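PDB 3PIV: interferon from Danio rerio, which probably acts as a secreted type I interferon, a helical cytokine that engages a cell-surface receptor in antiviral defence. Local coordinates for residues 22-27 / 75-80; 31-36 / 141-146; 36-41 / 113-118; 64-69 / 135-140. All blocks are in the same frame, centred on the assembly; numbering follows the deposited sequence.

Interaction 1: 22-27 / 75-80; sequences KNMGGK and VNWDQN
Trp77 lies against the turn Met24-Gly25, where the chain leaves its first long helix, and its side chain can be followed outward along that turn. Trp77 CB starts 3.4 Å from Met24 O. With CG anti to the carbonyl carbon (chi1 -62°), the indole then passes alongside the turn: Trp77 CD1 comes 3.6 Å from Gly25 CA, which carries no side chain to block the approach. NE1 passes the same CA and gives its N-H to Glu138 of helix 134-158, so the polar edge of the ring is satisfied inside the fold. On the six-membered ring, Trp77 CE3 meets Met24 SD at 3.9 Å. The sulfur stands 4.5 Å from the centroid of that ring, 31° off its normal, an oblique Met-aromatic contact displaced toward the rim. Val75 CG2 lies against the opposite face of the indole.

The backbone fixes the pair as well. Asp78 N donates to Met24 O over 2.9 Å, in the carbonyl plane and on a lone pair, and Trp77 CA crowds the same oxygen at 2.9 Å in a CA-H...O contact. Asp78 itself caps the next helix, its carboxylate bonded to Thr81. The contact thus joins the C-terminal end of helix 10-23 to the start of helix 79-101, with Arg141 of helix 134-158 and Met66 of helix 48-66 packed against both Met24 and Trp77.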
loop_
_atom_site.group_PDB
_atom_site.type_symbol
_atom_site.label_atom_id
_atom_site.label_comp_id
_atom_site.label_asym_id
_atom_site.label_seq_id
_atom_site.Cartn_x
_atom_site.Cartn_y
_atom_site.Cartn_z
ATOM N N LYS A 22 5.869 -8.853 7.939
ATOM C CA LYS A 22 5.763 -10.045 8.760
ATOM C C LYS A 22 6.666 -9.957 9.990
ATOM O O LYS A 22 6.237 -10.279 11.097
ATOM C CB LYS A 22 6.132 -11.285 7.954
ATOM C CG LYS A 22 5.999 -12.586 8.747
ATOM C CD LYS A 22 6.416 -13.785 7.904
ATOM C CE LYS A 22 7.870 -13.668 7.438
ATOM N NZ LYS A 22 8.242 -14.784 6.513
ATOM N N ASN A 23 7.907 -9.511 9.806
ATOM C CA ASN A 23 8.861 -9.511 10.925
ATOM C C ASN A 23 8.756 -8.358 11.952
ATOM O O ASN A 23 9.304 -8.454 13.043
ATOM C CB ASN A 23 10.297 -9.678 10.402
ATOM C CG ASN A 23 10.488 -11.005 9.657
ATOM O OD1 ASN A 23 11.351 -11.135 8.783
ATOM N ND2 ASN A 23 9.665 -11.987 10.000
ATOM N N MET A 24 8.033 -7.290 11.621
ATOM C CA MET A 24 7.923 -6.150 12.538
ATOM C C MET A 24 7.069 -6.452 13.766
ATOM O O MET A 24 7.157 -5.765 14.775
ATOM C CB MET A 24 7.402 -4.888 11.824
ATOM C CG MET A 24 5.982 -4.982 11.222
ATOM S SD MET A 24 5.359 -3.374 10.638
ATOM C CE MET A 24 6.327 -3.101 9.165
ATOM N N GLY A 25 6.246 -7.484 13.692
ATOM C CA GLY A 25 5.335 -7.744 14.786
ATOM C C GLY A 25 5.003 -9.208 14.927
ATOM O O GLY A 25 5.709 -10.074 14.420
ATOM N N GLY A 26 3.909 -9.485 15.624
ATOM C CA GLY A 26 3.512 -10.854 15.881
ATOM C C GLY A 26 2.997 -11.514 14.625
ATOM O O GLY A 26 3.297 -11.072 13.508
ATOM N N LYS A 27 2.237 -12.589 14.812
ATOM C CA LYS A 27 1.553 -13.230 13.706
ATOM C C LYS A 27 0.414 -12.312 13.266
ATOM O O LYS A 27 -0.038 -11.457 14.039
ATOM C CB LYS A 27 1.015 -14.604 14.123
ATOM C CG LYS A 27 -0.416 -14.579 14.653
ATOM C CD LYS A 27 -0.468 -14.497 16.167
ATOM C CE LYS A 27 -0.605 -15.881 16.785
ATOM N NZ LYS A 27 -0.465 -15.848 18.269
ATOM N N VAL A 75 1.392 -0.841 20.087
ATOM C CA VAL A 75 2.015 -2.009 19.464
ATOM C C VAL A 75 3.483 -2.116 19.793
ATOM O O VAL A 75 4.172 -1.127 20.021
ATOM C CB VAL A 75 1.871 -2.055 17.918
ATOM C CG1 VAL A 75 0.421 -2.276 17.518
ATOM C CG2 VAL A 75 2.491 -0.807 17.267
ATOM N N ASN A 76 3.955 -3.349 19.787
ATOM C CA ASN A 76 5.319 -3.657 20.130
ATOM C C ASN A 76 6.160 -3.793 18.868
ATOM O O ASN A 76 7.286 -4.294 18.925
ATOM C CB ASN A 76 5.312 -4.979 20.867
ATOM C CG ASN A 76 4.387 -5.979 20.207
ATOM O OD1 ASN A 76 4.801 -6.734 19.320
ATOM N ND2 ASN A 76 3.108 -5.947 20.589
ATOM N N TRP A 77 5.614 -3.364 17.731
ATOM C CA TRP A 77 6.319 -3.510 16.458
ATOM C C TRP A 77 7.705 -2.895 16.547
ATOM O O TRP A 77 7.917 -1.928 17.269
ATOM C CB TRP A 77 5.564 -2.843 15.313
ATOM C CG TRP A 77 4.229 -3.421 15.058
ATOM C CD1 TRP A 77 3.726 -4.585 15.565
ATOM C CD2 TRP A 77 3.208 -2.868 14.222
ATOM N NE1 TRP A 77 2.450 -4.783 15.106
ATOM C CE2 TRP A 77 2.111 -3.745 14.272
ATOM C CE3 TRP A 77 3.118 -1.717 13.434
ATOM C CZ2 TRP A 77 0.932 -3.504 13.569
ATOM C CZ3 TRP A 77 1.948 -1.480 12.730
ATOM C CH2 TRP A 77 0.865 -2.369 12.807
ATOM N N ASP A 78 8.650 -3.455 15.808
ATOM C CA ASP A 78 9.992 -2.897 15.807
ATOM C C ASP A 78 9.992 -1.666 14.912
ATOM O O ASP A 78 9.712 -1.788 13.716
ATOM C CB ASP A 78 10.991 -3.935 15.301
ATOM C CG ASP A 78 12.415 -3.464 15.430
ATOM O OD1 ASP A 78 12.883 -3.337 16.573
ATOM O OD2 ASP A 78 13.060 -3.200 14.399
ATOM N N GLN A 79 10.286 -0.491 15.483
ATOM C CA GLN A 79 10.162 0.748 14.719
ATOM C C GLN A 79 11.203 0.854 13.623
ATOM O O GLN A 79 10.972 1.493 12.616
ATOM C CB GLN A 79 10.226 1.995 15.602
ATOM C CG GLN A 79 8.984 2.220 16.438
ATOM C CD GLN A 79 7.713 2.410 15.613
ATOM O OE1 GLN A 79 7.734 2.942 14.490
ATOM N NE2 GLN A 79 6.591 1.984 16.181
ATOM N N ASN A 80 12.368 0.267 13.835
ATOM C CA ASN A 80 13.375 0.295 12.797
ATOM C C ASN A 80 12.882 -0.520 11.612
ATOM O O ASN A 80 13.142 -0.175 10.470
ATOM C CB ASN A 80 14.706 -0.261 13.306
ATOM C CG ASN A 80 15.330 0.611 14.386
ATOM O OD1 ASN A 80 15.320 1.833 14.290
ATOM N ND2 ASN A 80 15.887 -0.023 15.415
#

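Interaction 2: 31-36 / 141-146; sequences LETPFP and RRVVKS
Leu31, Thr33 and Phe35 of the loop all lean on helix 134-158, mostly through apolar contacts. Val143 CG2 is shared by Leu31 and Thr33: Leu31 CD2 lies 4.0 Å from it, and Thr33 CB comes to 3.7 Å, with Thr33 and Val143, both beta-branched, crossing at about a right angle. Thr33 turns its hydroxyl elsewhere, to Gln139 one turn earlier on the helix.

Flat groups make the second set. Ser146 CB sits over one face of the Phe35 ring, 4.0 Å from its centroid and 26° off the normal, a CH-pi contact; Pro36 CD covers part of the other face. Phe35 swings across to the helix because its CG is anti to the backbone N (chi1 175°). The Arg142 guanidinium is a sandwich of its own, with Leu31 CB centred over one face and Lys145 CD on the other.

One polar bond steadies the helix side. Arg142 bends at chi2 (55°) and donates from NH1 to Ser146 OG at 2.7 Å, which links the partners of Leu31 and Phe35. Laid over the last long helix in this way, the loop is part of the long overhand connection between the first two long helices that characterises four-helix cytokines and the interferon fold.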
loop_
_atom_site.group_PDB
_atom_site.type_symbol
_atom_site.label_atom_id
_atom_site.label_comp_id
_atom_site.label_asym_id
_atom_site.label_seq_id
_atom_site.Cartn_x
_atom_site.Cartn_y
_atom_site.Cartn_z
ATOM N N LEU A 31 -8.218 -11.057 8.852
ATOM C CA LEU A 31 -8.685 -9.917 8.075
ATOM C C LEU A 31 -10.138 -9.677 8.426
ATOM O O LEU A 31 -11.017 -10.409 7.960
ATOM C CB LEU A 31 -8.564 -10.192 6.573
ATOM C CG LEU A 31 -8.448 -9.010 5.592
ATOM C CD1 LEU A 31 -9.186 -9.305 4.298
ATOM C CD2 LEU A 31 -8.941 -7.709 6.181
ATOM N N GLU A 32 -10.389 -8.659 9.247
ATOM C CA GLU A 32 -11.753 -8.314 9.643
ATOM C C GLU A 32 -12.079 -6.857 9.319
ATOM O O GLU A 32 -12.955 -6.239 9.928
ATOM C CB GLU A 32 -11.971 -8.631 11.126
ATOM C CG GLU A 32 -12.080 -10.146 11.406
ATOM C CD GLU A 32 -12.069 -10.500 12.893
ATOM O OE1 GLU A 32 -11.926 -9.582 13.739
ATOM O OE2 GLU A 32 -12.197 -11.705 13.214
ATOM N N THR A 33 -11.365 -6.325 8.333
ATOM C CA THR A 33 -11.505 -4.934 7.916
ATOM C C THR A 33 -11.723 -4.864 6.402
ATOM O O THR A 33 -11.183 -5.677 5.652
ATOM C CB THR A 33 -10.238 -4.136 8.300
ATOM O OG1 THR A 33 -10.053 -4.185 9.721
ATOM C CG2 THR A 33 -10.326 -2.680 7.833
ATOM N N PRO A 34 -12.521 -3.889 5.954
ATOM C CA PRO A 34 -12.818 -3.675 4.533
ATOM C C PRO A 34 -11.562 -3.534 3.668
ATOM O O PRO A 34 -10.549 -2.983 4.107
ATOM C CB PRO A 34 -13.596 -2.359 4.541
ATOM C CG PRO A 34 -14.246 -2.328 5.892
ATOM C CD PRO A 34 -13.270 -2.964 6.823
ATOM N N PHE A 35 -11.656 -4.025 2.440
ATOM C CA PHE A 35 -10.547 -4.042 1.498
ATOM C C PHE A 35 -11.128 -3.853 0.101
ATOM O O PHE A 35 -12.102 -4.519 -0.257
ATOM C CB PHE A 35 -9.797 -5.386 1.577
ATOM C CG PHE A 35 -8.704 -5.517 0.554
ATOM C CD1 PHE A 35 -7.483 -4.885 0.742
ATOM C CD2 PHE A 35 -8.914 -6.214 -0.617
ATOM C CE1 PHE A 35 -6.493 -4.967 -0.200
ATOM C CE2 PHE A 35 -7.913 -6.297 -1.569
ATOM C CZ PHE A 35 -6.704 -5.677 -1.355
ATOM N N PRO A 36 -10.540 -2.953 -0.705
ATOM C CA PRO A 36 -11.196 -2.676 -1.988
ATOM C C PRO A 36 -10.870 -3.681 -3.109
ATOM O O PRO A 36 -10.340 -3.288 -4.136
ATOM C CB PRO A 36 -10.671 -1.278 -2.347
ATOM C CG PRO A 36 -9.268 -1.253 -1.750
ATOM C CD PRO A 36 -9.305 -2.167 -0.526
ATOM N N ARG A 141 -2.318 -3.532 9.581
ATOM C CA ARG A 141 -1.224 -4.373 9.136
ATOM C C ARG A 141 -1.716 -5.551 8.264
ATOM O O ARG A 141 -1.151 -5.838 7.198
ATOM C CB ARG A 141 -0.456 -4.869 10.355
ATOM C CG ARG A 141 0.692 -5.773 10.051
ATOM C CD ARG A 141 1.507 -5.991 11.300
ATOM N NE ARG A 141 2.539 -6.995 11.109
ATOM C CZ ARG A 141 2.589 -8.147 11.766
ATOM N NH1 ARG A 141 1.661 -8.435 12.663
ATOM N NH2 ARG A 141 3.578 -8.997 11.533
ATOM N N ARG A 142 -2.769 -6.226 8.705
ATOM C CA ARG A 142 -3.315 -7.323 7.900
ATOM C C ARG A 142 -3.820 -6.788 6.552
ATOM O O ARG A 142 -3.580 -7.405 5.519
ATOM C CB ARG A 142 -4.428 -8.064 8.636
ATOM C CG ARG A 142 -5.079 -9.213 7.811
ATOM C CD ARG A 142 -4.045 -10.212 7.311
ATOM N NE ARG A 142 -4.602 -11.233 6.415
ATOM C CZ ARG A 142 -4.789 -11.064 5.106
ATOM N NH1 ARG A 142 -4.480 -9.908 4.530
ATOM N NH2 ARG A 142 -5.298 -12.049 4.368
ATOM N N VAL A 143 -4.477 -5.627 6.566
ATOM C CA VAL A 143 -4.993 -5.003 5.341
ATOM C C VAL A 143 -3.868 -4.657 4.358
ATOM O O VAL A 143 -3.975 -4.929 3.168
ATOM C CB VAL A 143 -5.842 -3.734 5.631
ATOM C CG1 VAL A 143 -5.983 -2.873 4.377
ATOM C CG2 VAL A 143 -7.219 -4.120 6.170
ATOM N N VAL A 144 -2.785 -4.077 4.869
ATOM C CA VAL A 144 -1.637 -3.709 4.042
ATOM C C VAL A 144 -1.016 -4.942 3.380
ATOM O O VAL A 144 -0.571 -4.886 2.231
ATOM C CB VAL A 144 -0.570 -2.965 4.866
ATOM C CG1 VAL A 144 0.748 -2.878 4.103
ATOM C CG2 VAL A 144 -1.069 -1.579 5.218
ATOM N N LYS A 145 -0.986 -6.052 4.113
ATOM C CA LYS A 145 -0.563 -7.331 3.536
ATOM C C LYS A 145 -1.385 -7.641 2.292
ATOM O O LYS A 145 -0.840 -7.997 1.256
ATOM C CB LYS A 145 -0.698 -8.473 4.543
ATOM C CG LYS A 145 -0.252 -9.840 3.978
ATOM C CD LYS A 145 -0.496 -10.971 4.967
ATOM C CE LYS A 145 0.151 -12.272 4.512
ATOM N NZ LYS A 145 0.008 -13.331 5.548
ATOM N N SER A 146 -2.702 -7.489 2.392
ATOM C CA SER A 146 -3.556 -7.720 1.231
ATOM C C SER A 146 -3.277 -6.774 0.054
ATOM O O SER A 146 -3.348 -7.184 -1.094
ATOM C CB SER A 146 -5.033 -7.699 1.615
ATOM O OG SER A 146 -5.409 -8.967 2.129
#

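Interaction 3: 36-41 / 113-118; sequences PSRLYT and EIRIKR
A water is held between Arg38 and Arg115: it accepts from Arg38 NH1 at 3.3 Å and donates to Arg115 O at 3.1 Å. It spans two helices of the interferon bundle, the short helix 37-44 in the long crossover connection and helix 111-129, whose local axes run nearly antiparallel, 150° apart and 10.5 Å at closest approach. Next to it the two guanidinium groups meet side by side, Arg38 NH2 at the edge of the Arg115 group, their planes 38° apart. Both sides are donors, so like charges meet here; Arg38 is an exposed residue modelled with an almost eclipsed chi1 (-9°), and the closeness of the pair is doubtful. Leu39 CA lies over one face of the Arg115 guanidinium.

Beneath the arginines the contact turns apolar and buried. Leu39 and Arg115 run alongside one another, pointing opposite ways, Leu39 CG against Arg115 CB at 4.0 Å. Deeper still, Pro36 CG approaches Ile116 CD1 at 4.4 Å, while Leu39 CD1 rests 4.0 Å from Ile116 CB.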
loop_
_atom_site.group_PDB
_atom_site.type_symbol
_atom_site.label_atom_id
_atom_site.label_comp_id
_atom_site.label_asym_id
_atom_site.label_seq_id
_atom_site.Cartn_x
_atom_site.Cartn_y
_atom_site.Cartn_z
ATOM N N PRO A 36 -10.540 -2.953 -0.705
ATOM C CA PRO A 36 -11.196 -2.676 -1.988
ATOM C C PRO A 36 -10.870 -3.681 -3.109
ATOM O O PRO A 36 -10.340 -3.288 -4.136
ATOM C CB PRO A 36 -10.671 -1.278 -2.347
ATOM C CG PRO A 36 -9.268 -1.253 -1.750
ATOM C CD PRO A 36 -9.305 -2.167 -0.526
ATOM N N SER A 37 -11.231 -4.945 -2.931
ATOM C CA SER A 37 -11.009 -5.972 -3.959
ATOM C C SER A 37 -11.715 -5.640 -5.276
ATOM O O SER A 37 -11.218 -5.925 -6.356
ATOM C CB SER A 37 -11.480 -7.332 -3.446
ATOM O OG SER A 37 -12.617 -7.163 -2.617
ATOM N N ARG A 38 -12.892 -5.051 -5.165
ATOM C CA ARG A 38 -13.601 -4.473 -6.291
ATOM C C ARG A 38 -12.651 -3.616 -7.138
ATOM O O ARG A 38 -12.507 -3.804 -8.348
ATOM C CB ARG A 38 -14.692 -3.593 -5.695
ATOM C CG ARG A 38 -14.791 -3.810 -4.166
ATOM C CD ARG A 38 -14.737 -2.514 -3.351
ATOM N NE ARG A 38 -13.972 -1.445 -3.981
ATOM C CZ ARG A 38 -13.989 -0.185 -3.538
ATOM N NH1 ARG A 38 -14.718 0.112 -2.466
ATOM N NH2 ARG A 38 -13.291 0.782 -4.145
ATOM N N LEU A 39 -11.985 -2.681 -6.475
ATOM C CA LEU A 39 -11.061 -1.762 -7.132
ATOM C C LEU A 39 -9.896 -2.501 -7.778
ATOM O O LEU A 39 -9.526 -2.224 -8.918
ATOM C CB LEU A 39 -10.532 -0.766 -6.099
ATOM C CG LEU A 39 -10.124 0.648 -6.495
ATOM C CD1 LEU A 39 -8.854 1.012 -5.745
ATOM C CD2 LEU A 39 -9.967 0.815 -7.998
ATOM N N TYR A 40 -9.309 -3.442 -7.048
ATOM C CA TYR A 40 -8.147 -4.146 -7.557
ATOM C C TYR A 40 -8.504 -4.967 -8.794
ATOM O O TYR A 40 -7.704 -5.066 -9.726
ATOM C CB TYR A 40 -7.524 -5.038 -6.477
ATOM C CG TYR A 40 -6.494 -4.320 -5.657
ATOM C CD1 TYR A 40 -5.162 -4.279 -6.063
ATOM C CD2 TYR A 40 -6.850 -3.636 -4.510
ATOM C CE1 TYR A 40 -4.211 -3.600 -5.325
ATOM C CE2 TYR A 40 -5.902 -2.949 -3.766
ATOM C CZ TYR A 40 -4.590 -2.940 -4.179
ATOM O OH TYR A 40 -3.656 -2.268 -3.447
ATOM N N THR A 41 -9.704 -5.552 -8.792
ATOM C CA THR A 41 -10.199 -6.301 -9.954
ATOM C C THR A 41 -10.189 -5.373 -11.166
ATOM O O THR A 41 -9.630 -5.719 -12.209
ATOM C CB THR A 41 -11.633 -6.869 -9.720
ATOM O OG1 THR A 41 -11.589 -7.909 -8.737
ATOM C CG2 THR A 41 -12.214 -7.433 -11.007
ATOM N N GLU A 113 -8.136 6.760 -8.290
ATOM C CA GLU A 113 -7.518 7.664 -7.315
ATOM C C GLU A 113 -8.508 8.056 -6.221
ATOM O O GLU A 113 -8.179 8.080 -5.037
ATOM C CB GLU A 113 -6.966 8.917 -8.002
ATOM C CG GLU A 113 -6.415 9.951 -7.018
ATOM C CD GLU A 113 -5.849 11.190 -7.700
ATOM O OE1 GLU A 113 -5.520 11.123 -8.901
ATOM O OE2 GLU A 113 -5.719 12.231 -7.025
ATOM N N ILE A 114 -9.734 8.353 -6.623
ATOM C CA ILE A 114 -10.795 8.653 -5.675
ATOM C C ILE A 114 -11.102 7.475 -4.737
ATOM O O ILE A 114 -11.160 7.639 -3.518
ATOM C CB ILE A 114 -12.083 9.085 -6.424
ATOM C CG1 ILE A 114 -11.802 10.341 -7.275
ATOM C CG2 ILE A 114 -13.209 9.300 -5.431
ATOM C CD1 ILE A 114 -12.944 10.810 -8.150
ATOM N N ARG A 115 -11.294 6.285 -5.304
ATOM C CA ARG A 115 -11.648 5.112 -4.514
ATOM C C ARG A 115 -10.522 4.685 -3.578
ATOM O O ARG A 115 -10.771 4.420 -2.407
ATOM C CB ARG A 115 -12.068 3.951 -5.426
ATOM C CG ARG A 115 -13.215 4.314 -6.383
ATOM C CD ARG A 115 -13.492 3.213 -7.421
ATOM N NE ARG A 115 -13.905 1.953 -6.802
ATOM C CZ ARG A 115 -14.296 0.872 -7.475
ATOM N NH1 ARG A 115 -14.337 0.894 -8.789
ATOM N NH2 ARG A 115 -14.652 -0.223 -6.829
ATOM N N ILE A 116 -9.289 4.622 -4.083
ATOM C CA ILE A 116 -8.168 4.225 -3.227
ATOM C C ILE A 116 -7.962 5.217 -2.076
ATOM O O ILE A 116 -7.707 4.818 -0.937
ATOM C CB ILE A 116 -6.846 3.980 -4.018
ATOM C CG1 ILE A 116 -5.853 3.186 -3.164
ATOM C CG2 ILE A 116 -6.207 5.307 -4.502
ATOM C CD1 ILE A 116 -6.330 1.818 -2.742
ATOM N N LYS A 117 -8.050 6.511 -2.336
ATOM C CA LYS A 117 -7.984 7.499 -1.278
ATOM C C LYS A 117 -9.085 7.248 -0.273
ATOM O O LYS A 117 -8.865 7.192 0.883
ATOM C CB LYS A 117 -8.133 8.878 -1.827
ATOM C CG LYS A 117 -7.948 9.914 -0.809
ATOM C CD LYS A 117 -8.124 11.287 -1.313
ATOM C CE LYS A 117 -7.130 12.240 -0.697
ATOM N NZ LYS A 117 -7.491 13.677 -0.836
ATOM N N ARG A 118 -10.283 7.069 -0.782
ATOM C CA ARG A 118 -11.433 6.782 0.061
ATOM C C ARG A 118 -11.174 5.578 0.987
ATOM O O ARG A 118 -11.509 5.596 2.179
ATOM C CB ARG A 118 -12.636 6.533 -0.843
ATOM C CG ARG A 118 -13.968 6.392 -0.156
ATOM C CD ARG A 118 -15.068 6.181 -1.213
ATOM N NE ARG A 118 -15.425 7.422 -1.902
ATOM C CZ ARG A 118 -15.702 7.513 -3.199
ATOM N NH1 ARG A 118 -15.653 6.439 -3.981
ATOM N NH2 ARG A 118 -16.030 8.685 -3.719
HETATM O O HOH W 1 -13.274 2.888 -1.552
#

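Interaction 4: 64-69 / 135-140; sequences HLMDAR and EAWEQI
Leu65 and Ile140 carry the aliphatic part of the contact, CD2 of the leucine lying 3.6 Å from CG2 of the isoleucine as the two side chains cross. Met66, folded at both chi2 and chi3, brings its SD to 4.1 Å from the same Ile140 CG2, the two side chains lying alongside, oppositely directed; the sulfur is 4.4 Å from Trp137 CZ3 as well.

Leu65 and Ala68 meet the edge of Trp137. Leu65 O lies in the plane of the indole, 3.6 Å from Trp137 CH2, and Ala68 CB meets the same carbon at 3.7 Å near that plane. An inverse gamma turn centred on Asp67 follows the helix, and beyond it the methyl of Ala68 points toward the ring.

The polar atom of the indole is accounted for separately: NE1 donates to His71 O, in the loop that follows. Leu127 of helix 111-129 touches Leu65, Trp137 and Ile140 alike. This is buried packing of helix 48-66 against helix 134-158, characteristic of the core of a four-helix cytokine bundle.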
loop_
_atom_site.group_PDB
_atom_site.type_symbol
_atom_site.label_atom_id
_atom_site.label_comp_id
_atom_site.label_asym_id
_atom_site.label_seq_id
_atom_site.Cartn_x
_atom_site.Cartn_y
_atom_site.Cartn_z
ATOM N N HIS A 64 2.221 6.597 3.956
ATOM C CA HIS A 64 1.644 7.623 4.803
ATOM C C HIS A 64 0.912 7.043 6.000
ATOM O O HIS A 64 1.000 7.579 7.114
ATOM C CB HIS A 64 0.741 8.525 3.969
ATOM C CG HIS A 64 1.493 9.303 2.935
ATOM N ND1 HIS A 64 0.912 9.774 1.780
ATOM C CD2 HIS A 64 2.795 9.681 2.888
ATOM C CE1 HIS A 64 1.822 10.423 1.066
ATOM N NE2 HIS A 64 2.970 10.379 1.716
ATOM N N LEU A 65 0.215 5.936 5.770
ATOM C CA LEU A 65 -0.539 5.265 6.831
ATOM C C LEU A 65 0.397 4.740 7.909
ATOM O O LEU A 65 0.102 4.837 9.109
ATOM C CB LEU A 65 -1.351 4.101 6.245
ATOM C CG LEU A 65 -2.256 3.300 7.184
ATOM C CD1 LEU A 65 -3.240 4.207 7.900
ATOM C CD2 LEU A 65 -2.990 2.204 6.429
ATOM N N MET A 66 1.530 4.189 7.479
ATOM C CA MET A 66 2.412 3.428 8.375
ATOM C C MET A 66 3.422 4.322 9.080
ATOM O O MET A 66 4.024 3.922 10.067
ATOM C CB MET A 66 3.141 2.322 7.599
ATOM C CG MET A 66 2.210 1.198 7.103
ATOM S SD MET A 66 1.488 0.240 8.439
ATOM C CE MET A 66 2.847 -0.811 8.938
ATOM N N ASP A 67 3.601 5.530 8.550
ATOM C CA ASP A 67 4.547 6.509 9.079
ATOM C C ASP A 67 3.900 7.186 10.277
ATOM O O ASP A 67 3.583 8.370 10.224
ATOM C CB ASP A 67 4.865 7.542 7.980
ATOM C CG ASP A 67 5.982 8.531 8.374
ATOM O OD1 ASP A 67 6.733 8.260 9.335
ATOM O OD2 ASP A 67 6.113 9.585 7.703
ATOM N N ALA A 68 3.693 6.427 11.350
ATOM C CA ALA A 68 2.881 6.897 12.471
ATOM C C ALA A 68 3.424 6.450 13.829
ATOM O O ALA A 68 2.668 6.092 14.722
ATOM C CB ALA A 68 1.419 6.436 12.301
ATOM N N ARG A 69 4.742 6.466 13.966
ATOM C CA ARG A 69 5.395 6.087 15.208
ATOM C C ARG A 69 4.749 6.759 16.424
ATOM O O ARG A 69 4.564 6.136 17.458
ATOM C CB ARG A 69 6.878 6.417 15.118
ATOM C CG ARG A 69 7.208 7.426 13.998
ATOM C CD ARG A 69 7.053 6.909 12.518
ATOM N NE ARG A 69 8.321 7.098 11.817
ATOM C CZ ARG A 69 9.300 6.189 11.773
ATOM N NH1 ARG A 69 9.158 4.996 12.378
ATOM N NH2 ARG A 69 10.424 6.477 11.125
ATOM N N GLU A 135 -5.139 -3.874 18.298
ATOM C CA GLU A 135 -5.933 -4.613 17.305
ATOM C C GLU A 135 -6.367 -3.730 16.139
ATOM O O GLU A 135 -6.549 -4.222 15.033
ATOM C CB GLU A 135 -7.143 -5.323 17.926
ATOM C CG GLU A 135 -7.172 -6.863 17.728
ATOM C CD GLU A 135 -6.561 -7.378 16.394
ATOM O OE1 GLU A 135 -7.009 -6.977 15.284
ATOM O OE2 GLU A 135 -5.639 -8.227 16.469
ATOM N N ALA A 136 -6.527 -2.426 16.371
ATOM C CA ALA A 136 -6.751 -1.511 15.254
ATOM C C ALA A 136 -5.516 -1.510 14.352
ATOM O O ALA A 136 -5.633 -1.649 13.135
ATOM C CB ALA A 136 -7.076 -0.112 15.729
ATOM N N TRP A 137 -4.332 -1.377 14.950
ATOM C CA TRP A 137 -3.089 -1.435 14.181
ATOM C C TRP A 137 -2.920 -2.792 13.473
ATOM O O TRP A 137 -2.483 -2.849 12.332
ATOM C CB TRP A 137 -1.872 -1.111 15.053
ATOM C CG TRP A 137 -1.544 0.369 15.087
ATOM C CD1 TRP A 137 -1.494 1.176 16.188
ATOM C CD2 TRP A 137 -1.240 1.215 13.958
ATOM N NE1 TRP A 137 -1.171 2.466 15.818
ATOM C CE2 TRP A 137 -1.010 2.513 14.459
ATOM C CE3 TRP A 137 -1.143 0.996 12.582
ATOM C CZ2 TRP A 137 -0.685 3.589 13.623
ATOM C CZ3 TRP A 137 -0.827 2.068 11.753
ATOM C CH2 TRP A 137 -0.594 3.344 12.279
ATOM N N GLU A 138 -3.288 -3.878 14.142
ATOM C CA GLU A 138 -3.141 -5.201 13.552
ATOM C C GLU A 138 -4.095 -5.413 12.380
ATOM O O GLU A 138 -3.759 -6.118 11.427
ATOM C CB GLU A 138 -3.295 -6.288 14.613
ATOM C CG GLU A 138 -2.150 -6.320 15.600
ATOM C CD GLU A 138 -0.831 -6.753 14.965
ATOM O OE1 GLU A 138 -0.844 -7.246 13.811
ATOM O OE2 GLU A 138 0.223 -6.618 15.625
ATOM N N GLN A 139 -5.264 -4.787 12.431
ATOM C CA GLN A 139 -6.139 -4.794 11.268
ATOM C C GLN A 139 -5.463 -4.049 10.122
ATOM O O GLN A 139 -5.404 -4.556 9.008
ATOM C CB GLN A 139 -7.488 -4.170 11.578
ATOM C CG GLN A 139 -8.375 -5.079 12.382
ATOM C CD GLN A 139 -8.556 -6.425 11.701
ATOM O OE1 GLN A 139 -9.201 -6.516 10.654
ATOM N NE2 GLN A 139 -7.995 -7.477 12.298
ATOM N N ILE A 140 -4.948 -2.850 10.392
ATOM C CA ILE A 140 -4.270 -2.092 9.344
ATOM C C ILE A 140 -3.128 -2.916 8.729
ATOM O O ILE A 140 -3.001 -3.006 7.507
ATOM C CB ILE A 140 -3.762 -0.710 9.848
ATOM C CG1 ILE A 140 -4.850 0.356 9.681
ATOM C CG2 ILE A 140 -2.529 -0.268 9.070
ATOM C CD1 ILE A 140 -6.230 -0.053 10.107
#

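How the interactions relate
The four contacts interlock along the chain. Interactions 3 and 4 are both nested inside the loop closed by interaction 2, whereas interaction 1 alternates with each of the others, as interactions 3 and 4 do with each other. Helix 134-158 serves both interaction 2 and interaction 4, whose centres are about 11 Å apart, and Gln139 bonds Glu32 N between them. From the same helix Arg141 also reaches interaction 1, at Gly26 O. Pro36 belongs to interactions 2 and 3. Interactions 1 and 3 lie on opposite sides of the chain's centre, about 27 Å between centres; the set thus runs along the length of the bundle, joining the crossover loop and inter-helix turns to the long helices.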